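Local atomic coordinates of Vlm2 (Streptomyces tsusimaensis, PDB entry 6ECB), a protein that is part of the non-ribosomal peptide synthetase for the depsipeptide valinomycin, its C-terminal thioesterase domain, the part described here, probably releasing the product. Residues G69-G74 with E206-R211. Numbering follows the deposited sequence.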
loop_
_atom_site.group_PDB
_atom_site.type_symbol
_atom_site.label_atom_id
_atom_site.label_comp_id
_atom_site.label_asym_id
_atom_site.label_seq_id
_atom_site.Cartn_x
_atom_site.Cartn_y
_atom_site.Cartn_z
ATOM N N GLY A 69 3.761 -6.656 5.569
ATOM C CA GLY A 69 4.002 -5.635 4.566
ATOM C C GLY A 69 5.482 -5.578 4.246
ATOM O O GLY A 69 6.332 -5.909 5.072
ATOM N N VAL A 70 5.783 -5.158 3.027
ATOM C CA VAL A 70 7.163 -4.927 2.630
ATOM C C VAL A 70 7.473 -3.454 2.814
ATOM O O VAL A 70 6.792 -2.592 2.258
ATOM C CB VAL A 70 7.417 -5.351 1.185
ATOM C CG1 VAL A 70 8.863 -5.075 0.836
ATOM C CG2 VAL A 70 7.104 -6.817 1.017
ATOM N N GLU A 71 8.509 -3.185 3.577
ATOM C CA GLU A 71 9.025 -1.849 3.789
ATOM C C GLU A 71 10.164 -1.599 2.802
ATOM O O GLU A 71 11.052 -2.442 2.646
ATOM C CB GLU A 71 9.520 -1.747 5.222
ATOM C CG GLU A 71 9.947 -0.426 5.624
ATOM C CD GLU A 71 8.940 0.282 6.508
ATOM O OE1 GLU A 71 7.696 0.126 6.375
ATOM O OE2 GLU A 71 9.444 1.029 7.323
ATOM N N ALA A 72 10.144 -0.445 2.161
ATOM C CA ALA A 72 11.187 -0.124 1.191
ATOM C C ALA A 72 12.558 -0.094 1.862
ATOM O O ALA A 72 12.685 0.239 3.042
ATOM C CB ALA A 72 10.909 1.230 0.542
ATOM N N PRO A 73 13.634 -0.363 1.104
ATOM C CA PRO A 73 14.968 -0.150 1.659
ATOM C C PRO A 73 15.183 1.319 1.977
ATOM O O PRO A 73 14.606 2.198 1.336
ATOM C CB PRO A 73 15.901 -0.624 0.539
ATOM C CG PRO A 73 15.128 -0.579 -0.672
ATOM C CD PRO A 73 13.679 -0.789 -0.300
ATOM N N GLY A 74 16.008 1.566 2.994
ATOM C CA GLY A 74 16.566 2.871 3.280
ATOM C C GLY A 74 15.757 3.723 4.224
ATOM O O GLY A 74 16.124 4.876 4.458
ATOM N N GLU A 206 11.565 10.938 13.967
ATOM C CA GLU A 206 11.845 12.104 13.127
ATOM C C GLU A 206 12.598 11.695 11.865
ATOM O O GLU A 206 12.270 12.135 10.754
ATOM C CB GLU A 206 12.648 13.134 13.918
ATOM C CG GLU A 206 12.981 14.380 13.118
ATOM C CD GLU A 206 13.893 15.327 13.873
ATOM O OE1 GLU A 206 13.938 15.239 15.116
ATOM O OE2 GLU A 206 14.575 16.140 13.211
ATOM N N ASP A 207 13.593 10.823 12.018
ATOM C CA ASP A 207 14.379 10.360 10.880
ATOM C C ASP A 207 13.539 9.538 9.903
ATOM O O ASP A 207 13.661 9.690 8.682
ATOM C CB ASP A 207 15.548 9.540 11.402
ATOM C CG ASP A 207 16.498 9.149 10.319
ATOM O OD1 ASP A 207 17.136 10.063 9.754
ATOM O OD2 ASP A 207 16.596 7.932 10.038
ATOM N N TYR A 208 12.708 8.627 10.415
ATOM C CA TYR A 208 11.860 7.830 9.544
ATOM C C TYR A 208 10.914 8.714 8.748
ATOM O O TYR A 208 10.690 8.492 7.553
ATOM C CB TYR A 208 11.059 6.830 10.386
ATOM C CG TYR A 208 10.268 5.837 9.598
ATOM C CD1 TYR A 208 10.778 4.578 9.301
ATOM C CD2 TYR A 208 8.988 6.139 9.149
ATOM C CE1 TYR A 208 10.046 3.664 8.592
ATOM C CE2 TYR A 208 8.261 5.240 8.443
ATOM C CZ TYR A 208 8.797 4.001 8.158
ATOM O OH TYR A 208 8.061 3.127 7.454
ATOM N N LEU A 209 10.317 9.699 9.404
ATOM C CA LEU A 209 9.384 10.577 8.710
ATOM C C LEU A 209 10.076 11.321 7.575
ATOM O O LEU A 209 9.523 11.463 6.477
ATOM C CB LEU A 209 8.784 11.564 9.717
ATOM C CG LEU A 209 7.839 12.615 9.150
ATOM C CD1 LEU A 209 6.643 11.967 8.471
ATOM C CD2 LEU A 209 7.398 13.554 10.265
ATOM N N ASP A 210 11.271 11.844 7.844
ATOM C CA ASP A 210 12.037 12.517 6.801
ATOM C C ASP A 210 12.303 11.584 5.630
ATOM O O ASP A 210 12.122 11.957 4.462
ATOM C CB ASP A 210 13.349 13.026 7.398
ATOM C CG ASP A 210 14.128 13.873 6.423
ATOM O OD1 ASP A 210 13.634 14.975 6.099
ATOM O OD2 ASP A 210 15.216 13.440 5.974
ATOM N N ARG A 211 12.703 10.352 5.921
ATOM C CA ARG A 211 13.032 9.423 4.849
ATOM C C ARG A 211 11.788 9.038 4.074
ATOM O O ARG A 211 11.817 8.923 2.847
ATOM C CB ARG A 211 13.720 8.191 5.423
ATOM C CG ARG A 211 15.114 8.473 5.981
ATOM C CD ARG A 211 15.630 7.264 6.758
ATOM N NE ARG A 211 16.955 7.514 7.341
ATOM C CZ ARG A 211 18.105 7.072 6.837
ATOM N NH1 ARG A 211 18.120 6.336 5.737
ATOM N NH2 ARG A 211 19.249 7.365 7.443
#
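Two polar bridges join E71 and G74, at the end of strand 67-71 and in the loop after it, to Y208 and R211 on the first turns of helix 206-220. In the first, a side chain meets a side chain: Y208 OH donates to E71 OE2 at 2.5 Å, a short bond. E71 OE2 sits at the edge of the Y208 ring, in its plane and 3.0 Å from Y208 CE1, whereas the hydroxyl reaches OE2 from above the carboxylate plane. The two side chains approach from opposite directions, and a bend at chi2 (104°) in E71 turns its carboxylate toward the hydroxyl. Neither polar group relies on this bond alone, since E71 OE1 also binds V51 N and Y208 OH also bonds to T50 OG1.

The second bridge is side chain to backbone. R211 runs extended from CG to NE and brings NH1 within 2.8 Å of G74 O, with an N-H...O angle of 151°. The carbonyl oxygen lies in the guanidinium plane, but NH1 is tilted 35° from the carbonyl plane. One helical turn back, D207 supplies the salt bridge: its OD2, met on the syn side but from well out of the carboxylate plane, lies 2.8 Å from R211 NE. NH1 has a further acceptor in E79 O. Replacing R211 by leucine would probably leave G74 O without this donor and D207 without its charge partner.

Helix 206-220 belongs to the helical insertion between strands 134-137 and 237-241, probably the lid of this alpha/beta-hydrolase-type domain as in related thioesterases, and directional bonds join it here to the end of strand 67-71 and the following loop. Sharing of the buried E71 carboxylate among donors is consistent with a stabilised negative charge, while D207 probably limits rotation of the guanidinium directed at G74.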